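Local coordinates for FMN-binding domain-containing protein (Clostridium perfringens, PDB 3O6U), which is of unknown function but may bind the flavin cofactor FMN, at residues His17-Ile25 with Ala35-Glu43; Leu77-Val87 with Phe98-Leu106. All coordinates share one frame; numbering follows the deposited sequence.

Contact 1 of 2, residues His17-Ile25 with Ala35-Glu43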
ATOM      1  N   HIS A  17      -1.706 -16.427   0.650  1.00 37.44           N
ATOM      2  CA  HIS A  17      -0.313 -16.812   0.835  1.00 25.35           C
ATOM      3  C   HIS A  17       0.299 -16.360   2.150  1.00 30.64           C
ATOM      4  O   HIS A  17       1.506 -16.486   2.336  1.00 31.94           O
ATOM      5  CB  HIS A  17       0.551 -16.309  -0.301  1.00 23.91           C
ATOM      6  CG  HIS A  17       0.270 -16.974  -1.609  1.00 43.69           C
ATOM      7  ND1 HIS A  17       0.925 -16.628  -2.771  1.00 46.19           N
ATOM      8  CD2 HIS A  17      -0.594 -17.962  -1.940  1.00 42.00           C
ATOM      9  CE1 HIS A  17       0.475 -17.374  -3.759  1.00 46.59           C
ATOM     10  NE2 HIS A  17      -0.446 -18.193  -3.286  1.00 40.06           N
ATOM     11  N   GLY A  18      -0.519 -15.808   3.045  1.00 34.62           N
ATOM     12  CA  GLY A  18      -0.023 -15.398   4.348  1.00 27.45           C
ATOM     13  C   GLY A  18       0.472 -13.973   4.450  1.00 29.59           C
ATOM     14  O   GLY A  18       1.054 -13.599   5.459  1.00 34.97           O
ATOM     15  N   TYR A  19       0.262 -13.180   3.411  1.00 28.26           N
ATOM     16  CA  TYR A  19       0.688 -11.789   3.456  1.00 20.26           C
ATOM     17  C   TYR A  19      -0.420 -10.804   3.725  1.00 23.53           C
ATOM     18  O   TYR A  19      -1.532 -10.936   3.210  1.00 33.32           O
ATOM     19  CB  TYR A  19       1.314 -11.359   2.138  1.00 20.48           C
ATOM     20  CG  TYR A  19       2.565 -12.091   1.822  1.00 27.95           C
ATOM     21  CD1 TYR A  19       3.773 -11.723   2.403  1.00 22.42           C
ATOM     22  CD2 TYR A  19       2.544 -13.165   0.935  1.00 31.90           C
ATOM     23  CE1 TYR A  19       4.940 -12.411   2.106  1.00 30.25           C
ATOM     24  CE2 TYR A  19       3.687 -13.857   0.624  1.00 30.43           C
ATOM     25  CZ  TYR A  19       4.887 -13.480   1.208  1.00 38.24           C
ATOM     26  OH  TYR A  19       6.026 -14.185   0.875  1.00 39.29           O
ATOM     27  N   LYS A  20      -0.110  -9.830   4.567  1.00 26.07           N
ATOM     28  CA  LYS A  20      -1.026  -8.729   4.802  1.00 25.31           C
ATOM     29  C   LYS A  20      -0.410  -7.517   4.107  1.00 25.80           C
ATOM     30  O   LYS A  20       0.749  -7.545   3.677  1.00 30.81           O
ATOM     31  CB  LYS A  20      -1.149  -8.399   6.277  1.00 21.24           C
ATOM     32  CG  LYS A  20      -2.012  -9.356   7.040  1.00 28.18           C
ATOM     33  CD  LYS A  20      -2.010  -8.988   8.502  1.00 25.48           C
ATOM     34  CE  LYS A  20      -2.952  -9.880   9.290  1.00 32.40           C
ATOM     35  NZ  LYS A  20      -2.973  -9.490  10.732  1.00 41.56           N
ATOM     36  N   ALA A  21      -1.193  -6.453   3.977  1.00 20.98           N
ATOM     37  CA  ALA A  21      -0.650  -5.223   3.411  1.00 24.57           C
ATOM     38  C   ALA A  21      -1.019  -3.987   4.252  1.00 28.97           C
ATOM     39  O   ALA A  21      -2.135  -3.839   4.774  1.00 20.47           O
ATOM     40  CB  ALA A  21      -1.042  -5.057   1.952  1.00 25.38           C
ATOM     41  N   LYS A  22      -0.039  -3.101   4.335  1.00 24.97           N
ATOM     42  CA  LYS A  22      -0.101  -1.908   5.139  1.00 25.55           C
ATOM     43  C   LYS A  22       0.202  -0.665   4.317  1.00 24.17           C
ATOM     44  O   LYS A  22       1.143  -0.661   3.525  1.00 30.97           O
ATOM     45  CB  LYS A  22       0.971  -2.051   6.230  1.00 23.25           C
ATOM     46  CG  LYS A  22       0.651  -1.386   7.527  1.00 35.78           C
ATOM     47  CD  LYS A  22       1.847  -1.399   8.442  1.00 39.04           C
ATOM     48  CE  LYS A  22       1.665  -0.384   9.554  1.00 41.28           C
ATOM     49  NZ  LYS A  22       2.238  -0.857  10.842  1.00 44.91           N
ATOM     50  N   LEU A  23      -0.612   0.367   4.483  1.00 22.21           N
ATOM     51  CA  LEU A  23      -0.339   1.632   3.831  1.00 17.13           C
ATOM     52  C   LEU A  23      -0.318   2.752   4.868  1.00 27.00           C
ATOM     53  O   LEU A  23      -1.281   2.925   5.626  1.00 23.43           O
ATOM     54  CB  LEU A  23      -1.393   1.966   2.772  1.00  9.31           C
ATOM     55  CG  LEU A  23      -1.321   3.372   2.151  1.00 22.27           C
ATOM     56  CD1 LEU A  23       0.053   3.616   1.522  1.00 25.44           C
ATOM     57  CD2 LEU A  23      -2.433   3.519   1.109  1.00 22.93           C
ATOM     58  N   SER A  24       0.798   3.478   4.930  1.00 20.22           N
ATOM     59  CA  SER A  24       0.871   4.635   5.804  1.00 19.53           C
ATOM     60  C   SER A  24       1.073   5.882   4.970  1.00 29.67           C
ATOM     61  O   SER A  24       1.741   5.849   3.933  1.00 26.94           O
ATOM     62  CB  SER A  24       2.031   4.559   6.801  1.00 23.02           C
ATOM     63  OG  SER A  24       1.642   3.829   7.938  1.00 32.48           O
ATOM     64  N   ILE A  25       0.462   6.974   5.415  1.00 22.21           N
ATOM     65  CA  ILE A  25       0.687   8.235   4.757  1.00 29.69           C
ATOM     66  C   ILE A  25       0.888   9.347   5.780  1.00 34.82           C
ATOM     67  O   ILE A  25       0.565   9.213   6.969  1.00 35.18           O
ATOM     68  CB  ILE A  25      -0.471   8.657   3.770  1.00 28.74           C
ATOM     69  CG1 ILE A  25      -1.815   8.771   4.499  1.00 25.93           C
ATOM     70  CG2 ILE A  25      -0.539   7.674   2.606  1.00 26.43           C
ATOM     71  CD1 ILE A  25      -2.853   9.542   3.689  1.00 21.54           C
ATOM     72  N   ALA A  35       4.401   8.389   1.790  1.00 30.94           N
ATOM     73  CA  ALA A  35       3.549   7.234   1.561  1.00 26.09           C
ATOM     74  C   ALA A  35       4.397   5.961   1.707  1.00 32.64           C
ATOM     75  O   ALA A  35       5.397   5.799   1.007  1.00 31.19           O
ATOM     76  CB  ALA A  35       2.923   7.306   0.184  1.00 12.96           C
ATOM     77  N   LYS A  36       4.006   5.078   2.635  1.00 31.67           N
ATOM     78  CA  LYS A  36       4.726   3.815   2.872  1.00 28.74           C
ATOM     79  C   LYS A  36       3.826   2.595   2.711  1.00 21.62           C
ATOM     80  O   LYS A  36       2.880   2.391   3.471  1.00 24.41           O
ATOM     81  CB  LYS A  36       5.390   3.803   4.267  1.00 22.67           C
ATOM     82  CG  LYS A  36       6.305   2.580   4.519  1.00 40.38           C
ATOM     83  CD  LYS A  36       7.520   2.925   5.406  1.00 57.37           C
ATOM     84  CE  LYS A  36       7.719   1.960   6.594  1.00 59.77           C
ATOM     85  NZ  LYS A  36       8.013   0.534   6.229  1.00 59.78           N
ATOM     86  N   TYR A  37       4.114   1.782   1.705  1.00 22.74           N
ATOM     87  CA  TYR A  37       3.292   0.603   1.465  1.00 24.90           C
ATOM     88  C   TYR A  37       4.092  -0.693   1.484  1.00 27.62           C
ATOM     89  O   TYR A  37       5.070  -0.835   0.763  1.00 32.37           O
ATOM     90  CB  TYR A  37       2.551   0.742   0.120  1.00 24.86           C
ATOM     91  CG  TYR A  37       1.819  -0.502  -0.332  1.00 25.79           C
ATOM     92  CD1 TYR A  37       0.567  -0.825   0.186  1.00 24.96           C
ATOM     93  CD2 TYR A  37       2.379  -1.357  -1.278  1.00 26.20           C
ATOM     94  CE1 TYR A  37      -0.112  -1.974  -0.228  1.00 27.08           C
ATOM     95  CE2 TYR A  37       1.712  -2.508  -1.695  1.00 30.44           C
ATOM     96  CZ  TYR A  37       0.466  -2.808  -1.170  1.00 31.08           C
ATOM     97  OH  TYR A  37      -0.205  -3.936  -1.582  1.00 23.40           O
ATOM     98  N   ASN A  38       3.652  -1.637   2.305  1.00 25.02           N
ATOM     99  CA  ASN A  38       4.310  -2.920   2.406  1.00 11.90           C
ATOM    100  C   ASN A  38       3.405  -4.130   2.491  1.00 20.13           C
ATOM    101  O   ASN A  38       2.449  -4.147   3.274  1.00 19.95           O
ATOM    102  CB  ASN A  38       5.190  -2.987   3.664  1.00  9.75           C
ATOM    103  CG  ASN A  38       6.406  -2.116   3.582  1.00 23.97           C
ATOM    104  OD1 ASN A  38       7.364  -2.431   2.877  1.00 26.59           O
ATOM    105  ND2 ASN A  38       6.378  -1.005   4.296  1.00 19.51           N
ATOM    106  N   GLU A  39       3.698  -5.120   1.646  1.00 20.19           N
ATOM    107  CA  GLU A  39       3.067  -6.430   1.771  1.00 19.76           C
ATOM    108  C   GLU A  39       4.058  -7.140   2.734  1.00 17.48           C
ATOM    109  O   GLU A  39       5.264  -6.904   2.704  1.00 24.50           O
ATOM    110  CB  GLU A  39       2.938  -7.114   0.428  1.00 20.00           C
ATOM    111  CG  GLU A  39       1.943  -6.337  -0.457  1.00 23.51           C
ATOM    112  CD  GLU A  39       2.025  -6.693  -1.932  1.00 33.19           C
ATOM    113  OE1 GLU A  39       2.846  -7.562  -2.297  1.00 37.21           O
ATOM    114  OE2 GLU A  39       1.263  -6.101  -2.732  1.00 30.54           O
ATOM    115  N   PHE A  40       3.543  -7.989   3.603  1.00 24.16           N
ATOM    116  CA  PHE A  40       4.402  -8.571   4.630  1.00 24.86           C
ATOM    117  C   PHE A  40       3.745  -9.756   5.303  1.00 30.48           C
ATOM    118  O   PHE A  40       2.529  -9.911   5.285  1.00 28.36           O
ATOM    119  CB  PHE A  40       4.742  -7.479   5.670  1.00 17.31           C
ATOM    120  CG  PHE A  40       3.565  -7.035   6.510  1.00 22.82           C
ATOM    121  CD1 PHE A  40       3.329  -7.606   7.764  1.00 17.47           C
ATOM    122  CD2 PHE A  40       2.690  -6.052   6.051  1.00 23.71           C
ATOM    123  CE1 PHE A  40       2.238  -7.203   8.552  1.00 16.95           C
ATOM    124  CE2 PHE A  40       1.601  -5.648   6.830  1.00 30.16           C
ATOM    125  CZ  PHE A  40       1.377  -6.229   8.082  1.00 22.02           C
ATOM    126  N   ASN A  41       4.563 -10.585   5.920  1.00 28.15           N
ATOM    127  CA  ASN A  41       4.044 -11.784   6.538  1.00 26.33           C
ATOM    128  C   ASN A  41       3.348 -11.452   7.848  1.00 29.20           C
ATOM    129  O   ASN A  41       3.957 -10.898   8.766  1.00 19.35           O
ATOM    130  CB  ASN A  41       5.197 -12.784   6.711  1.00 13.08           C
ATOM    131  CG  ASN A  41       4.766 -14.078   7.348  1.00 30.34           C
ATOM    132  OD1 ASN A  41       4.660 -14.175   8.571  1.00 34.76           O
ATOM    133  ND2 ASN A  41       4.503 -15.084   6.523  1.00 32.25           N
ATOM    134  N   GLY A  42       2.057 -11.774   7.904  1.00 35.60           N
ATOM    135  CA  GLY A  42       1.259 -11.514   9.087  1.00 28.45           C
ATOM    136  C   GLY A  42       1.887 -11.902  10.415  1.00 26.64           C
ATOM    137  O   GLY A  42       1.882 -11.117  11.356  1.00 44.76           O
ATOM    138  N   GLU A  43       2.476 -13.086  10.466  1.00 20.82           N
ATOM    139  CA  GLU A  43       3.054 -13.626  11.681  1.00 23.56           C
ATOM    140  C   GLU A  43       4.488 -13.246  11.984  1.00 34.62           C
ATOM    141  O   GLU A  43       4.810 -12.939  13.123  1.00 45.68           O
ATOM    142  CB  GLU A  43       2.945 -15.150  11.625  1.00 25.80           C
ATOM    143  CG  GLU A  43       1.547 -15.644  11.277  1.00 33.40           C
ATOM    144  CD  GLU A  43       0.502 -15.148  12.265  1.00 54.02           C
ATOM    145  OE1 GLU A  43       0.598 -15.498  13.470  1.00 51.60           O
ATOM    146  OE2 GLU A  43      -0.418 -14.403  11.839  1.00 56.57           O
TER

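Contact 2 of 2, residues Leu77-Val87 with Phe98-Leu106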
ATOM      1  N   LEU A  77       1.089   7.632  -5.758  1.00 32.38           N
ATOM      2  CA  LEU A  77       0.086   8.143  -4.826  1.00 33.16           C
ATOM      3  C   LEU A  77       0.416   9.593  -4.506  1.00 34.45           C
ATOM      4  O   LEU A  77      -0.453  10.460  -4.533  1.00 35.23           O
ATOM      5  CB  LEU A  77       0.095   7.315  -3.538  1.00 27.79           C
ATOM      6  CG  LEU A  77      -0.911   7.736  -2.456  1.00 28.56           C
ATOM      7  CD1 LEU A  77      -2.337   7.733  -3.011  1.00 31.45           C
ATOM      8  CD2 LEU A  77      -0.797   6.806  -1.270  1.00 17.52           C
ATOM      9  N   ILE A  78       1.681   9.855  -4.206  1.00 38.02           N
ATOM     10  CA  ILE A  78       2.108  11.207  -3.887  1.00 40.41           C
ATOM     11  C   ILE A  78       1.964  12.142  -5.089  1.00 39.43           C
ATOM     12  O   ILE A  78       1.574  13.294  -4.931  1.00 44.47           O
ATOM     13  CB  ILE A  78       3.550  11.189  -3.347  1.00 37.66           C
ATOM     14  CG1 ILE A  78       3.549  10.385  -2.037  1.00 30.88           C
ATOM     15  CG2 ILE A  78       4.078  12.621  -3.143  1.00 28.44           C
ATOM     16  CD1 ILE A  78       4.909  10.116  -1.457  1.00 20.92           C
ATOM     17  N   GLU A  79       2.234  11.628  -6.288  1.00 33.84           N
ATOM     18  CA  GLU A  79       2.107  12.398  -7.524  1.00 41.54           C
ATOM     19  C   GLU A  79       0.635  12.682  -7.861  1.00 37.67           C
ATOM     20  O   GLU A  79       0.298  13.760  -8.331  1.00 43.37           O
ATOM     21  CB  GLU A  79       2.750  11.636  -8.695  1.00 46.19           C
ATOM     22  CG  GLU A  79       2.650  12.344 -10.057  1.00 55.29           C
ATOM     23  CD  GLU A  79       3.537  13.581 -10.159  1.00 75.07           C
ATOM     24  OE1 GLU A  79       4.745  13.443 -10.460  1.00 75.99           O
ATOM     25  OE2 GLU A  79       3.021  14.698  -9.930  1.00 80.26           O
ATOM     26  N   LYS A  80      -0.248  11.723  -7.613  1.00 45.98           N
ATOM     27  CA  LYS A  80      -1.662  11.901  -7.939  1.00 43.19           C
ATOM     28  C   LYS A  80      -2.487  12.543  -6.847  1.00 41.47           C
ATOM     29  O   LYS A  80      -3.546  13.110  -7.109  1.00 48.12           O
ATOM     30  CB  LYS A  80      -2.305  10.550  -8.267  1.00 52.29           C
ATOM     31  CG  LYS A  80      -1.891   9.952  -9.596  1.00 62.25           C
ATOM     32  CD  LYS A  80      -3.034  10.000 -10.592  1.00 71.68           C
ATOM     33  CE  LYS A  80      -2.551   9.653 -11.990  1.00 77.91           C
ATOM     34  NZ  LYS A  80      -3.664   9.605 -12.972  1.00 81.48           N
ATOM     35  N   GLN A  81      -1.999  12.449  -5.617  1.00 37.89           N
ATOM     36  CA  GLN A  81      -2.727  12.953  -4.459  1.00 37.73           C
ATOM     37  C   GLN A  81      -4.135  12.338  -4.364  1.00 44.05           C
ATOM     38  O   GLN A  81      -5.014  12.890  -3.707  1.00 45.83           O
ATOM     39  CB  GLN A  81      -2.803  14.487  -4.450  1.00 29.90           C
ATOM     40  CG  GLN A  81      -1.437  15.174  -4.267  1.00 24.65           C
ATOM     41  CD  GLN A  81      -0.796  14.916  -2.912  1.00 38.11           C
ATOM     42  OE1 GLN A  81      -1.412  15.125  -1.866  1.00 52.24           O
ATOM     43  NE2 GLN A  81       0.456  14.473  -2.928  1.00 34.27           N
ATOM     44  N   SER A  82      -4.354  11.210  -5.040  1.00 36.43           N
ATOM     45  CA  SER A  82      -5.627  10.491  -4.935  1.00 31.58           C
ATOM     46  C   SER A  82      -5.369   8.999  -5.132  1.00 41.57           C
ATOM     47  O   SER A  82      -4.322   8.605  -5.639  1.00 39.56           O
ATOM     48  CB  SER A  82      -6.656  10.951  -5.964  1.00 42.52           C
ATOM     49  OG  SER A  82      -6.312  10.480  -7.248  1.00 47.53           O
ATOM     50  N   SER A  83      -6.328   8.179  -4.718  1.00 37.19           N
ATOM     51  CA  SER A  83      -6.222   6.729  -4.832  1.00 33.89           C
ATOM     52  C   SER A  83      -6.301   6.280  -6.282  1.00 43.76           C
ATOM     53  O   SER A  83      -5.884   5.173  -6.617  1.00 39.14           O
ATOM     54  CB  SER A  83      -7.367   6.061  -4.065  1.00 51.21           C
ATOM     55  OG  SER A  83      -8.628   6.340  -4.668  1.00 50.41           O
ATOM     56  N   ASP A  84      -6.832   7.144  -7.140  1.00 55.48           N
ATOM     57  CA  ASP A  84      -7.014   6.798  -8.540  1.00 62.90           C
ATOM     58  C   ASP A  84      -5.713   6.769  -9.308  1.00 59.56           C
ATOM     59  O   ASP A  84      -5.404   7.703 -10.044  1.00 69.21           O
ATOM     60  CB  ASP A  84      -8.006   7.764  -9.212  1.00 76.33           C
ATOM     61  CG  ASP A  84      -8.096   7.562 -10.729  1.00 93.95           C
ATOM     62  OD1 ASP A  84      -8.470   6.446 -11.174  1.00 93.47           O
ATOM     63  OD2 ASP A  84      -7.788   8.526 -11.473  1.00 98.37           O
ATOM     64  N   ILE A  85      -4.939   5.703  -9.124  1.00 46.51           N
ATOM     65  CA  ILE A  85      -3.685   5.570  -9.853  1.00 44.43           C
ATOM     66  C   ILE A  85      -3.828   4.489 -10.923  1.00 42.59           C
ATOM     67  O   ILE A  85      -4.777   3.711 -10.899  1.00 42.65           O
ATOM     68  CB  ILE A  85      -2.490   5.199  -8.923  1.00 43.80           C
ATOM     69  CG1 ILE A  85      -2.825   3.972  -8.076  1.00 52.01           C
ATOM     70  CG2 ILE A  85      -2.137   6.370  -8.037  1.00 35.03           C
ATOM     71  CD1 ILE A  85      -1.639   3.033  -7.874  1.00 45.97           C
ATOM     72  N   ASP A  86      -2.886   4.458 -11.862  1.00 46.35           N
ATOM     73  CA  ASP A  86      -2.883   3.478 -12.949  1.00 45.89           C
ATOM     74  C   ASP A  86      -2.279   2.180 -12.421  1.00 38.36           C
ATOM     75  O   ASP A  86      -1.271   2.216 -11.707  1.00 36.99           O
ATOM     76  CB  ASP A  86      -2.032   3.979 -14.124  1.00 49.84           C
ATOM     77  CG  ASP A  86      -2.247   5.457 -14.423  1.00 66.08           C
ATOM     78  OD1 ASP A  86      -3.420   5.891 -14.538  1.00 67.16           O
ATOM     79  OD2 ASP A  86      -1.237   6.188 -14.549  1.00 68.82           O
ATOM     80  N   VAL A  87      -2.859   1.036 -12.764  1.00 34.05           N
ATOM     81  CA  VAL A  87      -2.286  -0.186 -12.242  1.00 34.32           C
ATOM     82  C   VAL A  87      -0.922  -0.401 -12.879  1.00 35.26           C
ATOM     83  O   VAL A  87      -0.626   0.177 -13.915  1.00 35.86           O
ATOM     84  CB  VAL A  87      -3.259  -1.422 -12.398  1.00 40.17           C
ATOM     85  CG1 VAL A  87      -4.674  -1.000 -12.019  1.00 27.92           C
ATOM     86  CG2 VAL A  87      -3.210  -2.019 -13.771  1.00 35.65           C
ATOM     87  N   PHE A  98      -3.489  -2.110  -3.323  1.00 28.69           N
ATOM     88  CA  PHE A  98      -2.990  -0.778  -2.936  1.00 23.39           C
ATOM     89  C   PHE A  98      -4.065   0.290  -3.099  1.00 26.20           C
ATOM     90  O   PHE A  98      -4.247   1.126  -2.203  1.00 28.93           O
ATOM     91  CB  PHE A  98      -1.772  -0.369  -3.785  1.00 24.10           C
ATOM     92  CG  PHE A  98      -1.200   1.018  -3.453  1.00 23.55           C
ATOM     93  CD1 PHE A  98      -0.288   1.193  -2.413  1.00 21.00           C
ATOM     94  CD2 PHE A  98      -1.571   2.142  -4.199  1.00 23.56           C
ATOM     95  CE1 PHE A  98       0.252   2.456  -2.129  1.00 20.19           C
ATOM     96  CE2 PHE A  98      -1.040   3.397  -3.918  1.00 31.12           C
ATOM     97  CZ  PHE A  98      -0.129   3.556  -2.878  1.00 21.07           C
ATOM     98  N   LYS A  99      -4.768   0.266  -4.232  1.00 30.19           N
ATOM     99  CA  LYS A  99      -5.807   1.254  -4.492  1.00 32.72           C
ATOM    100  C   LYS A  99      -6.904   1.232  -3.438  1.00 27.78           C
ATOM    101  O   LYS A  99      -7.320   2.295  -2.983  1.00 26.82           O
ATOM    102  CB  LYS A  99      -6.383   1.092  -5.918  1.00 35.69           C
ATOM    103  CG  LYS A  99      -5.349   1.470  -7.005  1.00 49.29           C
ATOM    104  CD  LYS A  99      -5.827   1.240  -8.441  1.00 50.00           C
ATOM    105  CE  LYS A  99      -6.978   2.165  -8.803  1.00 54.72           C
ATOM    106  NZ  LYS A  99      -7.150   2.319 -10.273  1.00 60.47           N
ATOM    107  N   LYS A 100      -7.344   0.048  -3.005  1.00 25.51           N
ATOM    108  CA  LYS A 100      -8.395  -0.018  -1.971  1.00 34.31           C
ATOM    109  C   LYS A 100      -7.938   0.601  -0.633  1.00 33.19           C
ATOM    110  O   LYS A 100      -8.680   1.366  -0.011  1.00 29.84           O
ATOM    111  CB  LYS A 100      -8.881  -1.460  -1.770  1.00 37.01           C
ATOM    112  CG  LYS A 100      -9.685  -2.022  -2.965  1.00 52.65           C
ATOM    113  CD  LYS A 100     -10.179  -3.447  -2.699  1.00 62.65           C
ATOM    114  CE  LYS A 100     -10.939  -4.052  -3.893  1.00 64.46           C
ATOM    115  NZ  LYS A 100     -10.085  -4.935  -4.752  1.00 66.45           N
ATOM    116  N   LEU A 101      -6.714   0.279  -0.210  1.00 26.64           N
ATOM    117  CA  LEU A 101      -6.122   0.838   1.012  1.00 20.26           C
ATOM    118  C   LEU A 101      -5.979   2.373   0.874  1.00 21.99           C
ATOM    119  O   LEU A 101      -6.267   3.113   1.821  1.00 22.25           O
ATOM    120  CB  LEU A 101      -4.764   0.172   1.290  1.00 19.71           C
ATOM    121  CG  LEU A 101      -4.820  -1.317   1.675  1.00 22.74           C
ATOM    122  CD1 LEU A 101      -3.425  -1.889   1.863  1.00 28.39           C
ATOM    123  CD2 LEU A 101      -5.621  -1.468   2.934  1.00 23.17           C
ATOM    124  N   ALA A 102      -5.536   2.862  -0.283  1.00 18.95           N
ATOM    125  CA  ALA A 102      -5.479   4.315  -0.494  1.00 24.94           C
ATOM    126  C   ALA A 102      -6.882   4.966  -0.373  1.00 30.98           C
ATOM    127  O   ALA A 102      -7.012   6.019   0.261  1.00 32.28           O
ATOM    128  CB  ALA A 102      -4.878   4.632  -1.858  1.00 15.18           C
ATOM    129  N   GLU A 103      -7.922   4.366  -0.961  1.00 27.73           N
ATOM    130  CA  GLU A 103      -9.260   4.945  -0.838  1.00 33.75           C
ATOM    131  C   GLU A 103      -9.626   5.053   0.643  1.00 29.40           C
ATOM    132  O   GLU A 103     -10.060   6.111   1.098  1.00 28.65           O
ATOM    133  CB  GLU A 103     -10.312   4.092  -1.582  1.00 41.86           C
ATOM    134  CG  GLU A 103      -9.997   3.925  -3.072  1.00 63.31           C
ATOM    135  CD  GLU A 103     -10.892   2.919  -3.801  1.00 76.61           C
ATOM    136  OE1 GLU A 103     -12.008   2.622  -3.311  1.00 72.04           O
ATOM    137  OE2 GLU A 103     -10.473   2.442  -4.885  1.00 78.08           O
ATOM    138  N   LYS A 104      -9.409   3.988   1.410  1.00 22.79           N
ATOM    139  CA  LYS A 104      -9.767   4.037   2.813  1.00 24.13           C
ATOM    140  C   LYS A 104      -8.886   4.948   3.654  1.00 25.44           C
ATOM    141  O   LYS A 104      -9.403   5.645   4.526  1.00 33.53           O
ATOM    142  CB  LYS A 104      -9.800   2.633   3.417  1.00 24.36           C
ATOM    143  CG  LYS A 104     -10.345   2.640   4.840  1.00 44.84           C
ATOM    144  CD  LYS A 104     -11.797   3.118   4.857  1.00 57.24           C
ATOM    145  CE  LYS A 104     -12.417   3.003   6.250  1.00 67.43           C
ATOM    146  NZ  LYS A 104     -13.872   3.377   6.269  1.00 72.22           N
ATOM    147  N   VAL A 105      -7.571   4.976   3.404  1.00 23.06           N
ATOM    148  CA  VAL A 105      -6.701   5.856   4.205  1.00 20.48           C
ATOM    149  C   VAL A 105      -6.990   7.335   3.915  1.00 22.94           C
ATOM    150  O   VAL A 105      -6.931   8.170   4.822  1.00 33.01           O
ATOM    151  CB  VAL A 105      -5.156   5.509   4.035  1.00 19.50           C
ATOM    152  CG1 VAL A 105      -4.504   6.227   2.843  1.00 18.14           C
ATOM    153  CG2 VAL A 105      -4.433   5.850   5.336  1.00 18.68           C
ATOM    154  N   LEU A 106      -7.323   7.643   2.661  1.00 27.73           N
ATOM    155  CA  LEU A 106      -7.665   9.007   2.254  1.00 28.18           C
ATOM    156  C   LEU A 106      -9.000   9.463   2.860  1.00 38.23           C
ATOM    157  O   LEU A 106      -9.175  10.651   3.124  1.00 40.01           O
ATOM    158  CB  LEU A 106      -7.700   9.111   0.720  1.00 27.91           C
ATOM    159  CG  LEU A 106      -6.312   9.062   0.041  1.00 33.07           C
ATOM    160  CD1 LEU A 106      -6.429   8.962  -1.474  1.00 35.91           C
ATOM    161  CD2 LEU A 106      -5.526  10.287   0.417  1.00 34.93           C
TER

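Contact 1 of 2, residues His17-Ile25 with Ala35-Glu43
The carbonyl oxygen of Phe40 accepts the backbone N-H of Lys20 at 2.7 Å (O to N), and Tyr19 brings its CA-H to the same oxygen. Lys20 O takes Phe40 N in return, and such paired bonds recur at Lys22 with Asn38 and Ser24 with Lys36, where Lys36 N lies 2.7 Å from Ser24 O. Beyond the Lys20-Phe40 pair, at the other end, Gly42 N reaches Gly18 O at 3.2 Å; the positive phi of Gly18 (91°) is one that glycine adopts readily.

On the face of Lys20, Lys22 and Phe40, the Phe40 ring leans over the neighbouring strand because its CG lies between the backbone N and carbonyl carbon (chi1 69°). Lys20 CB sits over one ring face, a CH-pi contact 4.2 Å from the centroid, and Lys22 CB is 3.7 Å from Phe40 CE2, so the lysines lend their aliphatic roots.

Across the other face, the small Ala21 lies beside the Tyr37 ring, and Leu23 CD1 meets Tyr37 CB at 4.1 Å. Tyr37 OH donates to the anti lone pair of Glu39 OE2; Ser94 also binds that oxygen, while Lys48 and Tyr69 hold OE1. The arrangement is an antiparallel beta hairpin, strands 19-27 and 32-41.

Contact 2 of 2, residues Leu77-Val87 with Phe98-Leu106
Lys99 meets the loop after helix 66-80 along most of its length. Its CB lies 4.2 Å from Ser83 O; CG passes Ile85 CG1 at 3.7 Å, the two side chains running antiparallel alongside one another; CD and CE continue alongside Ile85 O. The chain bends at chi3 (66°), and NZ ends 2.8 Å from Ile85 O, nearly in line with the carbonyl (C=O...N angle 165°). A long, flexible lysine suits this place: its methylenes pack on isoleucine while its amine satisfies a loop carbonyl. The carboxylate of Asp84 is nearby but beyond salt-bridge distance, so it may favour the ammonium charge only from afar.

One turn on, Ala102 is small enough for the backbone of Ser83 to approach the helix, and Ala102 CB lies 3.6 Å from Ser83 CB. Farther along, Leu106 CD1 packs against the Ser82-Ser83 peptide.

Phe98 supplies the apolar floor. Leu77 CB lies at the ring edge, in its plane, and Leu77 CD2 comes to 3.7 Å from Phe98 CZ, while Ile85 CD1 approaches Phe98 CD2 at 3.8 Å, the two side chains crossing at about a right angle. Ile85 also touches Leu73 and Ala76 of helix 66-80. The loop thus closes over the seam between helices 66-80 and 92-111, whose inner side chains Leu77, Phe98 and Val105 rest on strand 19-27.

How the contacts relate
Contact 1 builds the hairpin and contact 2 joins the two helices that pack on it; their centres are about 15 Å apart, yet they share one apolar core. Tyr37 and Phe98 meet edge to face, with Tyr37 CD1 3.4 Å from Phe98 CD1. Leu23 CD2 reaches 3.5 Å from Ala102 N, and Ile78 CD1 packs 3.7 Å from Ala35 N at the edge of the sheet. Helix 92-111 therefore lies against the Ala21, Leu23 and Tyr37 face of the hairpin, while the Lys20, Lys22 and Phe40 face points the other way. All four segments belong to the FMN-binding domain, but where a flavin would bind is not established by these contacts.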